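PDB 3OS7: galactose mutarotase-like protein from Clostridium acetobutylicum, which probably binds a carbohydrate and may interconvert the anomers of an aldose. Local coordinates for residues G26-L31 against Y157-K162; K5-K10 against D127-E132; I83-F88 against K103-I108; N217-E222 against T304-S309; S199-K204 against I266-K271. All coordinates share one frame; numbering follows the deposited sequence.

Contact 1. Residues G26-L31 against Y157-K162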
# COMPACT_ATOMS: atom_id res chain seq x y z
N GLY A 26 -8.12 -16.40 -13.83
CA GLY A 26 -8.79 -15.45 -14.72
C GLY A 26 -7.89 -14.65 -15.64
O GLY A 26 -8.23 -13.54 -16.04
N GLY A 27 -6.74 -15.22 -16.01
CA GLY A 27 -5.78 -14.53 -16.86
C GLY A 27 -4.73 -13.69 -16.14
O GLY A 27 -3.78 -13.21 -16.77
N TYR A 28 -4.89 -13.53 -14.83
CA TYR A 28 -3.88 -12.84 -14.01
C TYR A 28 -2.95 -13.84 -13.33
O TYR A 28 -3.31 -14.99 -13.10
CB TYR A 28 -4.55 -12.02 -12.91
CG TYR A 28 -5.35 -10.81 -13.37
CD1 TYR A 28 -6.70 -10.92 -13.74
CD2 TYR A 28 -4.76 -9.54 -13.40
CE1 TYR A 28 -7.43 -9.80 -14.14
CE2 TYR A 28 -5.48 -8.44 -13.82
CZ TYR A 28 -6.81 -8.57 -14.18
OH TYR A 28 -7.51 -7.44 -14.56
N GLU A 29 -1.74 -13.39 -13.01
CA GLU A 29 -0.79 -14.14 -12.22
C GLU A 29 -0.10 -13.19 -11.23
O GLU A 29 0.24 -12.05 -11.59
CB GLU A 29 0.24 -14.80 -13.14
CG GLU A 29 1.27 -15.64 -12.41
CD GLU A 29 2.27 -16.28 -13.36
OE1 GLU A 29 1.84 -16.67 -14.48
OE2 GLU A 29 3.46 -16.36 -12.99
N ALA A 30 0.06 -13.65 -9.99
CA ALA A 30 0.71 -12.90 -8.92
C ALA A 30 1.82 -13.71 -8.24
O ALA A 30 1.85 -14.95 -8.32
CB ALA A 30 -0.29 -12.44 -7.89
N LEU A 31 2.68 -13.00 -7.56
CA LEU A 31 3.78 -13.62 -6.80
C LEU A 31 3.86 -12.93 -5.46
O LEU A 31 3.99 -11.72 -5.41
CB LEU A 31 5.10 -13.47 -7.57
CG LEU A 31 6.36 -13.99 -6.88
CD1 LEU A 31 6.22 -15.49 -6.56
CD2 LEU A 31 7.56 -13.69 -7.78
N TYR A 157 -5.48 -12.35 -0.15
CA TYR A 157 -5.46 -12.03 -1.56
C TYR A 157 -6.31 -12.98 -2.35
O TYR A 157 -6.10 -14.19 -2.33
CB TYR A 157 -4.02 -12.05 -2.07
CG TYR A 157 -3.24 -10.85 -1.63
CD1 TYR A 157 -3.49 -9.60 -2.21
CD2 TYR A 157 -2.29 -10.93 -0.65
CE1 TYR A 157 -2.78 -8.50 -1.84
CE2 TYR A 157 -1.58 -9.79 -0.27
CZ TYR A 157 -1.84 -8.58 -0.87
OH TYR A 157 -1.15 -7.43 -0.51
N GLU A 158 -7.29 -12.44 -3.08
CA GLU A 158 -8.14 -13.24 -3.92
C GLU A 158 -7.94 -12.81 -5.35
O GLU A 158 -8.26 -11.68 -5.74
CB GLU A 158 -9.60 -13.10 -3.51
CG GLU A 158 -10.57 -13.75 -4.48
CD GLU A 158 -11.97 -13.13 -4.36
OE1 GLU A 158 -12.60 -13.42 -3.32
OE2 GLU A 158 -12.40 -12.34 -5.27
N LEU A 159 -7.43 -13.71 -6.16
CA LEU A 159 -7.24 -13.43 -7.57
C LEU A 159 -8.35 -14.09 -8.41
O LEU A 159 -8.74 -15.23 -8.15
CB LEU A 159 -5.87 -13.95 -7.98
CG LEU A 159 -5.25 -13.51 -9.29
CD1 LEU A 159 -5.14 -11.97 -9.39
CD2 LEU A 159 -3.85 -14.18 -9.42
N SER A 160 -8.84 -13.36 -9.40
CA SER A 160 -9.94 -13.81 -10.26
C SER A 160 -9.91 -13.03 -11.56
O SER A 160 -9.03 -12.17 -11.77
CB SER A 160 -11.30 -13.61 -9.56
OG SER A 160 -11.70 -12.24 -9.57
N SER A 161 -10.90 -13.28 -12.42
CA SER A 161 -11.02 -12.51 -13.64
C SER A 161 -11.29 -11.03 -13.40
O SER A 161 -11.10 -10.21 -14.30
CB SER A 161 -12.11 -13.08 -14.55
OG SER A 161 -13.38 -12.84 -14.01
N LYS A 162 -11.74 -10.67 -12.20
CA LYS A 162 -11.90 -9.29 -11.80
C LYS A 162 -10.62 -8.63 -11.29
O LYS A 162 -10.64 -7.46 -10.86
CB LYS A 162 -12.97 -9.18 -10.71
CG LYS A 162 -14.35 -9.62 -11.19
CD LYS A 162 -15.37 -9.66 -10.06
CE LYS A 162 -15.18 -10.84 -9.13
NZ LYS A 162 -16.15 -10.75 -7.99
O HOH W 1 -10.09 -7.64 -14.59
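Tyr-28 lays its CB and the root of its ring against Leu-159, whose CD1 comes within 3.6 Å of Tyr-28 CB; the two side chains meet at a slant. The other branch of the leucine, CD2, reaches past the tyrosine to the next inward-pointing residue and sits 4.2 Å from Ala-30 CB. One leucine thus bridges two side chains of strand 28-31, which runs nearly antiparallel (154°) to strand 157-160, the packing of one sheet on another in the β-sandwich (supersandwich) fold of galactose mutarotases. With CG set beside its backbone N (chi1 -68°), the tyrosine ring runs along the end of the other strand, and Ser-161 O lies at its edge. A water takes the hydroxyl onward: it is 2.6 Å from Tyr-28 OH and donates to Ser-161 O at 2.8 Å, while Ile-338 N is hydrogen-bonded to the same hydroxyl. At the strand's last residue, Ser-160 OG accepts from Lys-162 N in an ST turn, and Gly-26 CA comes to 3.8 Å from Ser-161 N. The contact is therefore apolar between the strands and polar at its end, with water joining a phenol to a backbone carbonyl.

Contact 2. Residues K5-K10 against D127-E132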
# COMPACT_ATOMS: atom_id res chain seq x y z
N LYS A 5 -7.03 -24.15 -17.28
CA LYS A 5 -5.56 -24.28 -17.21
C LYS A 5 -4.85 -23.11 -16.51
O LYS A 5 -3.72 -23.25 -16.05
CB LYS A 5 -4.98 -24.44 -18.62
N ASP A 6 -5.54 -21.97 -16.41
CA ASP A 6 -4.95 -20.74 -15.88
C ASP A 6 -5.36 -20.49 -14.42
O ASP A 6 -5.21 -19.38 -13.91
CB ASP A 6 -5.34 -19.56 -16.76
CG ASP A 6 -6.84 -19.32 -16.78
OD1 ASP A 6 -7.60 -20.18 -16.26
OD2 ASP A 6 -7.25 -18.28 -17.34
N LEU A 7 -5.87 -21.53 -13.76
CA LEU A 7 -6.17 -21.48 -12.34
C LEU A 7 -5.26 -22.40 -11.56
O LEU A 7 -5.35 -23.61 -11.70
CB LEU A 7 -7.64 -21.84 -12.10
CG LEU A 7 -8.11 -21.89 -10.65
CD1 LEU A 7 -8.15 -20.45 -10.03
CD2 LEU A 7 -9.50 -22.54 -10.62
N TRP A 8 -4.39 -21.84 -10.71
CA TRP A 8 -3.44 -22.64 -9.94
C TRP A 8 -2.74 -21.85 -8.86
O TRP A 8 -2.77 -20.60 -8.85
CB TRP A 8 -2.40 -23.33 -10.86
CG TRP A 8 -1.76 -22.43 -11.87
CD1 TRP A 8 -2.14 -22.26 -13.17
CD2 TRP A 8 -0.64 -21.56 -11.66
NE1 TRP A 8 -1.31 -21.35 -13.79
CE2 TRP A 8 -0.39 -20.90 -12.88
CE3 TRP A 8 0.19 -21.29 -10.56
CZ2 TRP A 8 0.65 -19.99 -13.04
CZ3 TRP A 8 1.21 -20.39 -10.72
CH2 TRP A 8 1.41 -19.72 -11.95
N ILE A 9 -2.15 -22.58 -7.93
CA ILE A 9 -1.33 -22.01 -6.85
C ILE A 9 -0.11 -22.89 -6.73
O ILE A 9 -0.24 -24.09 -6.54
CB ILE A 9 -2.05 -21.98 -5.49
CG1 ILE A 9 -3.36 -21.16 -5.58
CG2 ILE A 9 -1.10 -21.46 -4.39
CD1 ILE A 9 -4.17 -21.15 -4.28
N LYS A 10 1.06 -22.28 -6.76
CA LYS A 10 2.35 -23.00 -6.71
C LYS A 10 3.23 -22.41 -5.63
O LYS A 10 3.47 -21.21 -5.62
CB LYS A 10 3.05 -22.94 -8.07
CG LYS A 10 4.40 -23.64 -8.13
CD LYS A 10 4.97 -23.62 -9.54
CE LYS A 10 6.25 -24.41 -9.64
NZ LYS A 10 6.75 -24.44 -11.05
N ASP A 127 -13.55 -20.26 -9.80
CA ASP A 127 -12.44 -19.90 -10.66
C ASP A 127 -11.60 -18.78 -10.03
O ASP A 127 -11.12 -17.91 -10.73
CB ASP A 127 -12.93 -19.49 -12.05
CG ASP A 127 -13.63 -20.65 -12.79
OD1 ASP A 127 -13.58 -21.81 -12.30
OD2 ASP A 127 -14.24 -20.39 -13.86
N LYS A 128 -11.42 -18.83 -8.71
CA LYS A 128 -10.59 -17.87 -7.97
C LYS A 128 -9.42 -18.57 -7.25
O LYS A 128 -9.56 -19.71 -6.82
CB LYS A 128 -11.41 -17.18 -6.90
CG LYS A 128 -12.65 -16.45 -7.46
CD LYS A 128 -13.59 -15.98 -6.34
CE LYS A 128 -14.94 -15.55 -6.92
NZ LYS A 128 -14.79 -14.44 -7.91
N ALA A 129 -8.31 -17.84 -7.06
CA ALA A 129 -7.19 -18.34 -6.29
C ALA A 129 -7.03 -17.45 -5.08
O ALA A 129 -6.92 -16.23 -5.22
CB ALA A 129 -5.89 -18.39 -7.13
N LEU A 130 -7.05 -18.07 -3.91
CA LEU A 130 -6.96 -17.38 -2.63
C LEU A 130 -5.67 -17.76 -1.89
O LEU A 130 -5.37 -18.95 -1.69
CB LEU A 130 -8.18 -17.72 -1.76
CG LEU A 130 -8.23 -17.14 -0.34
CD1 LEU A 130 -8.44 -15.66 -0.40
CD2 LEU A 130 -9.33 -17.76 0.49
N VAL A 131 -4.90 -16.73 -1.52
CA VAL A 131 -3.71 -16.90 -0.70
C VAL A 131 -3.76 -15.92 0.46
O VAL A 131 -3.97 -14.71 0.26
CB VAL A 131 -2.45 -16.68 -1.50
CG1 VAL A 131 -1.23 -16.71 -0.58
CG2 VAL A 131 -2.31 -17.71 -2.61
N GLU A 132 -3.59 -16.42 1.67
CA GLU A 132 -3.60 -15.58 2.86
C GLU A 132 -2.32 -15.77 3.64
O GLU A 132 -1.85 -16.90 3.81
CB GLU A 132 -4.79 -15.92 3.78
CG GLU A 132 -6.15 -15.83 3.08
CD GLU A 132 -7.34 -15.95 4.05
OE1 GLU A 132 -7.17 -16.54 5.13
OE2 GLU A 132 -8.43 -15.44 3.71
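Leu-7 and Ile-9 make the first shell, both pointing at strand 128-132 and meeting its backbone as much as its side chains. Leu-7 CD1 lies 3.6 Å from Lys-128 O and 4.2 Å from Ala-129 CB, while its CD2 branch leans over Asp-127 CA. Two residues on, Ile-9 works with its long branch: CG1 is 4.1 Å from Ala-129 CB, and CD1 goes further, to 3.6 Å from Leu-130 O and 4.3 Å from Val-131 CG2. That reach comes from an extended chain, CD1 of Ile-9 lying anti to CA about the CB-CG1 bond (chi2 177°). Ala-129 is small enough to sit between the two larger residues and touch both.

The next shell sets these groups in place. The CB of Trp-8 points away from strand 128-132, and its backbone pairs with Ala-24 of strand 18-25; Ile-9 also rests on Ile-21 of that strand and on Ile-124. On the other side Ala-129 and Val-131 are bonded through their backbones to Leu-159 and Tyr-157. The strands run roughly parallel, their short axes 31° apart, yet belong to different sheets, so the contact closes one sheet over the other near the N-terminus. Its chemistry is aliphatic carbon against methyls and carbonyl oxygens, which implies cohesion by dispersion and burial of apolar surface, with polar pairing left to each sheet.

Contact 3. Residues I83-F88 against K103-I108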
# COMPACT_ATOMS: atom_id res chain seq x y z
N ILE A 83 5.94 9.34 12.21
CA ILE A 83 5.56 9.78 13.55
C ILE A 83 6.64 10.72 14.05
O ILE A 83 7.82 10.30 14.19
CB ILE A 83 5.39 8.62 14.56
CG1 ILE A 83 4.47 7.51 14.04
CG2 ILE A 83 4.96 9.15 15.97
CD1 ILE A 83 3.09 7.93 13.66
N ASP A 84 6.26 11.97 14.32
CA ASP A 84 7.16 13.01 14.81
C ASP A 84 7.99 12.60 16.02
O ASP A 84 7.45 12.22 17.07
CB ASP A 84 6.29 14.27 15.10
CG ASP A 84 7.09 15.49 15.54
OD1 ASP A 84 8.33 15.39 15.70
OD2 ASP A 84 6.44 16.56 15.72
N ASP A 85 9.33 12.63 15.87
CA ASP A 85 10.25 12.25 16.97
C ASP A 85 10.07 10.81 17.46
O ASP A 85 10.56 10.45 18.53
CB ASP A 85 10.15 13.23 18.17
CG ASP A 85 10.65 14.62 17.86
OD1 ASP A 85 11.39 14.80 16.87
OD2 ASP A 85 10.27 15.56 18.61
N GLY A 86 9.38 9.99 16.68
CA GLY A 86 9.09 8.62 17.04
C GLY A 86 8.24 8.46 18.29
O GLY A 86 8.33 7.42 18.97
N THR A 87 7.43 9.46 18.63
CA THR A 87 6.70 9.40 19.90
C THR A 87 5.33 10.02 19.79
O THR A 87 5.09 10.96 19.03
CB THR A 87 7.51 10.05 21.07
OG1 THR A 87 6.88 9.80 22.35
CG2 THR A 87 7.68 11.54 20.87
N PHE A 88 4.40 9.45 20.55
CA PHE A 88 3.04 10.00 20.66
C PHE A 88 2.46 9.49 21.96
O PHE A 88 2.99 8.57 22.56
CB PHE A 88 2.13 9.63 19.47
CG PHE A 88 1.81 8.15 19.34
CD1 PHE A 88 2.63 7.31 18.61
CD2 PHE A 88 0.69 7.60 19.96
CE1 PHE A 88 2.32 5.98 18.46
CE2 PHE A 88 0.39 6.25 19.82
CZ PHE A 88 1.22 5.44 19.08
N LYS A 103 17.40 11.97 9.28
CA LYS A 103 17.51 13.35 8.82
C LYS A 103 16.35 14.19 9.38
O LYS A 103 16.56 15.28 9.89
CB LYS A 103 17.57 13.39 7.27
CG LYS A 103 17.26 14.74 6.58
CD LYS A 103 17.33 14.57 5.04
CE LYS A 103 16.32 15.43 4.29
NZ LYS A 103 16.60 16.89 4.34
N ASN A 104 15.15 13.64 9.37
CA ASN A 104 13.97 14.36 9.86
C ASN A 104 13.53 13.98 11.31
O ASN A 104 12.50 14.47 11.81
CB ASN A 104 12.82 14.19 8.87
CG ASN A 104 13.08 14.85 7.54
OD1 ASN A 104 13.62 15.95 7.49
ND2 ASN A 104 12.68 14.20 6.46
N ASN A 105 14.32 13.12 11.96
CA ASN A 105 14.07 12.60 13.32
C ASN A 105 12.66 12.07 13.52
O ASN A 105 11.92 12.55 14.36
CB ASN A 105 14.43 13.66 14.37
CG ASN A 105 14.74 13.06 15.71
OD1 ASN A 105 15.69 12.26 15.85
ND2 ASN A 105 13.94 13.41 16.72
N ASN A 106 12.30 11.07 12.72
CA ASN A 106 10.98 10.45 12.80
C ASN A 106 11.09 8.94 12.89
O ASN A 106 12.13 8.36 12.56
CB ASN A 106 10.18 10.82 11.56
CG ASN A 106 9.85 12.30 11.48
OD1 ASN A 106 9.51 12.95 12.48
ND2 ASN A 106 9.94 12.83 10.26
N TYR A 107 10.00 8.30 13.33
CA TYR A 107 9.78 6.89 13.06
C TYR A 107 8.89 6.81 11.83
O TYR A 107 7.89 7.53 11.74
CB TYR A 107 9.14 6.15 14.25
CG TYR A 107 9.06 4.67 13.98
CD1 TYR A 107 10.18 3.86 14.09
CD2 TYR A 107 7.87 4.08 13.56
CE1 TYR A 107 10.13 2.53 13.81
CE2 TYR A 107 7.82 2.72 13.27
CZ TYR A 107 8.97 1.96 13.39
OH TYR A 107 8.94 0.62 13.11
N ILE A 108 9.21 5.90 10.90
CA ILE A 108 8.47 5.88 9.62
C ILE A 108 8.18 4.43 9.20
O ILE A 108 9.02 3.55 9.39
CB ILE A 108 9.25 6.61 8.51
CG1 ILE A 108 8.37 6.96 7.32
CG2 ILE A 108 10.46 5.80 8.06
CD1 ILE A 108 9.07 7.80 6.18
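A tight double turn meets a G1 β bulge here: a type II turn over Ile-83 to Gly-86 overlaps a type I' turn over Asp-84 to Thr-87, and Asn-105 with Asn-106 forms the bulge opposite Glu-101.

Backbone bonds fix the antiparallel register. Ile-83 and Tyr-107 are a hydrogen-bonded pair, Ile-83 N giving to Tyr-107 O at 2.7 Å and Tyr-107 N to Ile-83 O at 3.1 Å. Ile-83 O also takes Gly-86 N, so one carbonyl serves both strand and turn. Asp-85 N makes a weak bond to Asn-105 O.

Among charged and amide groups, Asp-84 and Asp-85 both form salt bridges with Arg-216 through their OD1 atoms. Asn-106 sends its ND2 to Glu-101, leaving OD1 turned to the Asp-84/Asp-85 turn, 3.3 Å from Asp-84 CA and weakly bonded by Asp-85 N.

The apolar part is small. Tyr-107 CB packs 3.7 Å from Gly-86 CA, and the ring continues away to an edge-to-face meeting with Phe-97; a bound tetraethylene glycol, probably from crystallisation, lies about 4 Å from its side chain.

From the bulge, Asn-105 carries its amide to Asp-85 in the turn, with CG opposite the backbone N (chi1 -157°). Asn-105 ND2 meets Asp-85 OD1 at 2.9 Å, close to the amide's own plane but 48° above that of the carboxylate.

Contact 4. Residues N217-E222 against T304-S309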
# COMPACT_ATOMS: atom_id res chain seq x y z
N ASN A 217 8.70 16.90 6.69
CA ASN A 217 7.65 16.12 6.05
C ASN A 217 6.47 15.74 6.93
O ASN A 217 5.73 14.83 6.60
CB ASN A 217 8.23 14.90 5.30
CG ASN A 217 9.01 15.32 4.05
OD1 ASN A 217 8.76 16.36 3.47
ND2 ASN A 217 9.96 14.51 3.65
N LEU A 218 6.26 16.49 8.01
CA LEU A 218 5.11 16.36 8.91
C LEU A 218 4.04 17.36 8.46
O LEU A 218 4.37 18.47 8.04
CB LEU A 218 5.53 16.65 10.35
CG LEU A 218 6.65 15.74 10.87
CD1 LEU A 218 7.28 16.32 12.17
CD2 LEU A 218 6.13 14.36 11.06
N PRO A 219 2.76 16.97 8.55
CA PRO A 219 1.73 17.94 8.16
C PRO A 219 1.70 19.14 9.04
O PRO A 219 1.89 19.03 10.27
CB PRO A 219 0.41 17.17 8.33
CG PRO A 219 0.80 15.74 8.48
CD PRO A 219 2.19 15.69 8.98
N THR A 220 1.44 20.29 8.44
CA THR A 220 1.22 21.50 9.23
C THR A 220 -0.15 21.52 9.85
O THR A 220 -0.40 22.27 10.79
CB THR A 220 1.39 22.78 8.40
OG1 THR A 220 0.32 22.88 7.45
CG2 THR A 220 2.71 22.77 7.67
N GLY A 221 -1.06 20.73 9.29
CA GLY A 221 -2.46 20.76 9.70
C GLY A 221 -3.35 21.61 8.80
O GLY A 221 -4.57 21.57 8.94
N GLU A 222 -2.74 22.34 7.88
CA GLU A 222 -3.45 23.16 6.92
C GLU A 222 -3.80 22.31 5.71
O GLU A 222 -2.98 21.54 5.23
CB GLU A 222 -2.58 24.29 6.41
CG GLU A 222 -2.07 25.28 7.42
CD GLU A 222 -0.89 26.06 6.85
OE1 GLU A 222 0.26 25.53 6.81
OE2 GLU A 222 -1.14 27.19 6.38
N THR A 304 -5.05 4.92 6.20
CA THR A 304 -6.26 5.14 7.01
C THR A 304 -6.33 6.51 7.66
O THR A 304 -7.40 6.97 8.06
CB THR A 304 -6.38 4.07 8.12
OG1 THR A 304 -5.20 4.11 8.96
CG2 THR A 304 -6.53 2.70 7.49
N SER A 305 -5.19 7.16 7.80
CA SER A 305 -5.12 8.40 8.51
C SER A 305 -4.04 9.28 7.91
O SER A 305 -3.21 8.83 7.12
CB SER A 305 -4.84 8.16 9.99
OG SER A 305 -3.53 7.70 10.27
N ILE A 306 -4.06 10.53 8.33
CA ILE A 306 -3.08 11.49 7.92
C ILE A 306 -1.69 11.09 8.44
O ILE A 306 -1.56 10.35 9.43
CB ILE A 306 -3.49 12.92 8.38
CG1 ILE A 306 -2.74 13.99 7.61
CG2 ILE A 306 -3.34 13.11 9.92
CD1 ILE A 306 -3.30 15.38 7.86
N ILE A 307 -0.66 11.56 7.77
CA ILE A 307 0.70 11.43 8.27
C ILE A 307 0.75 11.99 9.70
O ILE A 307 0.16 13.04 9.96
CB ILE A 307 1.70 12.20 7.40
CG1 ILE A 307 1.75 11.62 5.99
CG2 ILE A 307 3.12 12.17 8.06
CD1 ILE A 307 2.74 12.37 5.06
N ASN A 308 1.43 11.28 10.60
CA ASN A 308 1.62 11.73 12.00
C ASN A 308 0.28 11.85 12.76
O ASN A 308 0.19 12.64 13.65
CB ASN A 308 2.38 13.07 12.01
CG ASN A 308 2.95 13.46 13.39
OD1 ASN A 308 3.39 12.62 14.17
ND2 ASN A 308 3.01 14.76 13.65
N SER A 309 -0.73 11.07 12.37
CA SER A 309 -2.10 11.21 12.89
C SER A 309 -2.22 11.19 14.43
O SER A 309 -3.04 11.92 14.97
CB SER A 309 -3.04 10.14 12.30
OG SER A 309 -2.76 8.83 12.75
O HOH W 2 2.13 17.12 12.22
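The two backbones pass 6.6 Å apart, measured between Pro-219 CA and Ile-307 CA and again between Leu-218 CA and Asn-308 CA, with the chain from Ile-306 to Ser-309 bent into a type II β turn. This turn, in the loop between strand 297-303 and helix 316-319, presents Ile-306, Ile-307 and Asn-308 to residues 217-219, at the start of the short strand 219-220.

Pro-219 is the knuckle they close on. Its ring meets Ile-307 aslant: Pro-219 CG comes to 3.1 Å from Ile-307 O, and CD lies 3.8 Å from Ile-307 CG2. Ile-306 reaches the same Pro-219 CG with its CG1 at 4.0 Å and lays CD1 by Pro-219 CB. Ile-307 CG2, which sits opposite the backbone N, also reaches the Asn-217 carbonyl; that oxygen accepts from Gln-213 NE2. Ile-306 and Ile-307 also touch Leu-248 of strand 246-256.

Leu-218 extends CD2 obliquely across the amide of Asn-308 and touches Asn-308 CG at 4.0 Å. The amide's OD1 takes the backbone NH of Asp-84 and the ND2 of Asn-311, and its own ND2 gives to a water, which together would fix its rotation. Further along the chain, Thr-220 OG1 accepts from Glu-222 N in an ST turn. That single water makes the polar crossing: it donates to Pro-219 O at 2.7 Å and accepts from Asn-308 ND2 at 2.9 Å.

Contact 5. Residues S199-K204 against I266-K271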
# COMPACT_ATOMS: atom_id res chain seq x y z
N SER A 199 6.22 8.71 -20.33
CA SER A 199 5.50 9.94 -20.71
C SER A 199 4.10 9.68 -21.27
O SER A 199 3.32 10.61 -21.45
CB SER A 199 6.32 10.69 -21.77
OG SER A 199 6.54 9.88 -22.92
N ASN A 200 3.78 8.44 -21.60
CA ASN A 200 2.46 8.11 -22.08
C ASN A 200 1.45 7.89 -20.96
O ASN A 200 0.27 7.71 -21.23
CB ASN A 200 2.48 6.87 -22.96
CG ASN A 200 3.26 7.09 -24.21
OD1 ASN A 200 3.59 8.23 -24.53
ND2 ASN A 200 3.61 6.01 -24.91
N CYS A 201 1.91 7.87 -19.71
CA CYS A 201 1.05 7.51 -18.59
C CYS A 201 0.53 8.72 -17.84
O CYS A 201 1.30 9.61 -17.50
CB CYS A 201 1.76 6.60 -17.63
SG CYS A 201 2.08 4.97 -18.33
N ARG A 202 -0.78 8.72 -17.56
CA ARG A 202 -1.41 9.76 -16.74
C ARG A 202 -1.99 9.13 -15.49
O ARG A 202 -2.63 8.08 -15.56
CB ARG A 202 -2.54 10.42 -17.49
CG ARG A 202 -2.17 11.00 -18.84
CD ARG A 202 -1.40 12.25 -18.68
NE ARG A 202 -1.48 13.09 -19.87
CZ ARG A 202 -1.29 14.40 -19.87
NH1 ARG A 202 -1.01 15.04 -18.72
NH2 ARG A 202 -1.39 15.08 -21.01
N VAL A 203 -1.80 9.80 -14.36
CA VAL A 203 -2.34 9.32 -13.07
C VAL A 203 -3.54 10.17 -12.62
O VAL A 203 -3.46 11.39 -12.57
CB VAL A 203 -1.27 9.28 -11.96
CG1 VAL A 203 -1.92 8.87 -10.63
CG2 VAL A 203 -0.18 8.23 -12.33
N LYS A 204 -4.67 9.51 -12.32
CA LYS A 204 -5.84 10.16 -11.70
C LYS A 204 -6.01 9.62 -10.31
O LYS A 204 -5.70 8.46 -10.05
CB LYS A 204 -7.11 9.89 -12.51
CG LYS A 204 -7.04 10.46 -13.93
CD LYS A 204 -8.15 9.91 -14.81
CE LYS A 204 -8.11 10.57 -16.17
NZ LYS A 204 -9.28 10.19 -17.00
N ILE A 266 -4.07 4.60 -13.54
CA ILE A 266 -2.94 4.96 -14.41
C ILE A 266 -3.40 4.60 -15.82
O ILE A 266 -3.69 3.44 -16.11
CB ILE A 266 -1.65 4.20 -14.08
CG1 ILE A 266 -1.33 4.29 -12.59
CG2 ILE A 266 -0.49 4.71 -14.97
CD1 ILE A 266 -0.09 3.40 -12.17
N GLU A 267 -3.50 5.62 -16.68
CA GLU A 267 -4.03 5.49 -18.04
C GLU A 267 -2.88 5.63 -19.03
O GLU A 267 -2.11 6.59 -18.95
CB GLU A 267 -5.07 6.58 -18.34
CG GLU A 267 -6.41 6.37 -17.61
CD GLU A 267 -7.45 7.41 -17.90
OE1 GLU A 267 -7.18 8.34 -18.69
OE2 GLU A 267 -8.56 7.28 -17.35
N ASP A 268 -2.81 4.68 -19.94
CA ASP A 268 -1.94 4.75 -21.12
C ASP A 268 -2.84 4.72 -22.35
O ASP A 268 -3.18 3.66 -22.90
CB ASP A 268 -0.95 3.59 -21.11
CG ASP A 268 0.11 3.73 -22.16
OD1 ASP A 268 -0.14 4.47 -23.15
OD2 ASP A 268 1.19 3.10 -21.99
N ALA A 269 -3.25 5.90 -22.77
CA ALA A 269 -4.12 6.08 -23.92
C ALA A 269 -3.50 5.46 -25.17
O ALA A 269 -4.20 4.85 -25.97
CB ALA A 269 -4.47 7.63 -24.13
N SER A 270 -2.18 5.57 -25.31
CA SER A 270 -1.47 5.02 -26.47
C SER A 270 -1.71 3.52 -26.62
O SER A 270 -1.67 3.00 -27.74
CB SER A 270 0.04 5.33 -26.38
OG SER A 270 0.75 4.37 -25.59
N LYS A 271 -1.98 2.83 -25.51
CA LYS A 271 -2.29 1.39 -25.54
C LYS A 271 -3.74 1.07 -25.18
O LYS A 271 -4.10 -0.08 -25.01
CB LYS A 271 -1.32 0.66 -24.61
CG LYS A 271 0.13 0.80 -25.03
CD LYS A 271 0.35 0.06 -26.35
CE LYS A 271 1.81 0.01 -26.76
NZ LYS A 271 1.96 -0.86 -27.98
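Arg-202 and Glu-267 exchange both backbone bonds of their antiparallel pair: Arg-202 N gives to Glu-267 O at 2.9 Å, and Glu-267 N to Arg-202 O at 2.8 Å and 171°, nearly straight. Each carbonyl also has a CA-H against it, Cys-201 CA by Glu-267 O and Ile-266 CA by Arg-202 O.

On the side of the sheet where Glu-267 projects, the Lys-204 chain is stretched out beyond CG and crosses it obliquely. Lys-204 NZ salt-bridges to Glu-267 OE2 at 3.0 Å, meeting it on the syn side but 34° out of plane, with a weaker bond to OE1. Glu-267 OE2 has a second cation, Arg-274 NE, which would favour the charged carboxylate.

The face bearing Cys-201, Val-203 and Ile-266 is largely apolar, with Asp-268 at its end. Val-203 and Ile-266 lie side by side, Val-203 CG2 4.1 Å from Ile-266 CG1, and Cys-201 CB touches Ile-266 CG2. Asp-268 OD1 accepts from Ser-270 OG at 2.6 Å, while its OD2 is taken by Ser-196 OG. Strand 263-268 is thus held between strand 201-213 on one edge and strand 273-279 on the other, to which Ile-266 bonds through Val-275, just before the chain turns into the 3-10 segment 269-271.

Overall arrangement
Contacts 1 and 2 are neighbours, their centres 7 Å apart, and share a framework: strands 128-137 and 151-160 pair directly, with Leu-159 N 2.7 Å from Ala-129 O, so the N-terminal sheet lies over both. Contacts 3 and 4 form a second cluster on the opposite side of the chain's centre, 12 Å apart between centres and joined where Asp-84 N meets Asn-308 OD1 at 2.9 Å. About 37 Å separates the centres of contacts 1 and 3. Contact 5 stands apart, its centre 22 Å from that of contact 1 and 29 Å from that of contact 4. The tetraethylene glycol near Tyr-107 in contact 3 is probably from the crystallisation liquor but may mark a pocket.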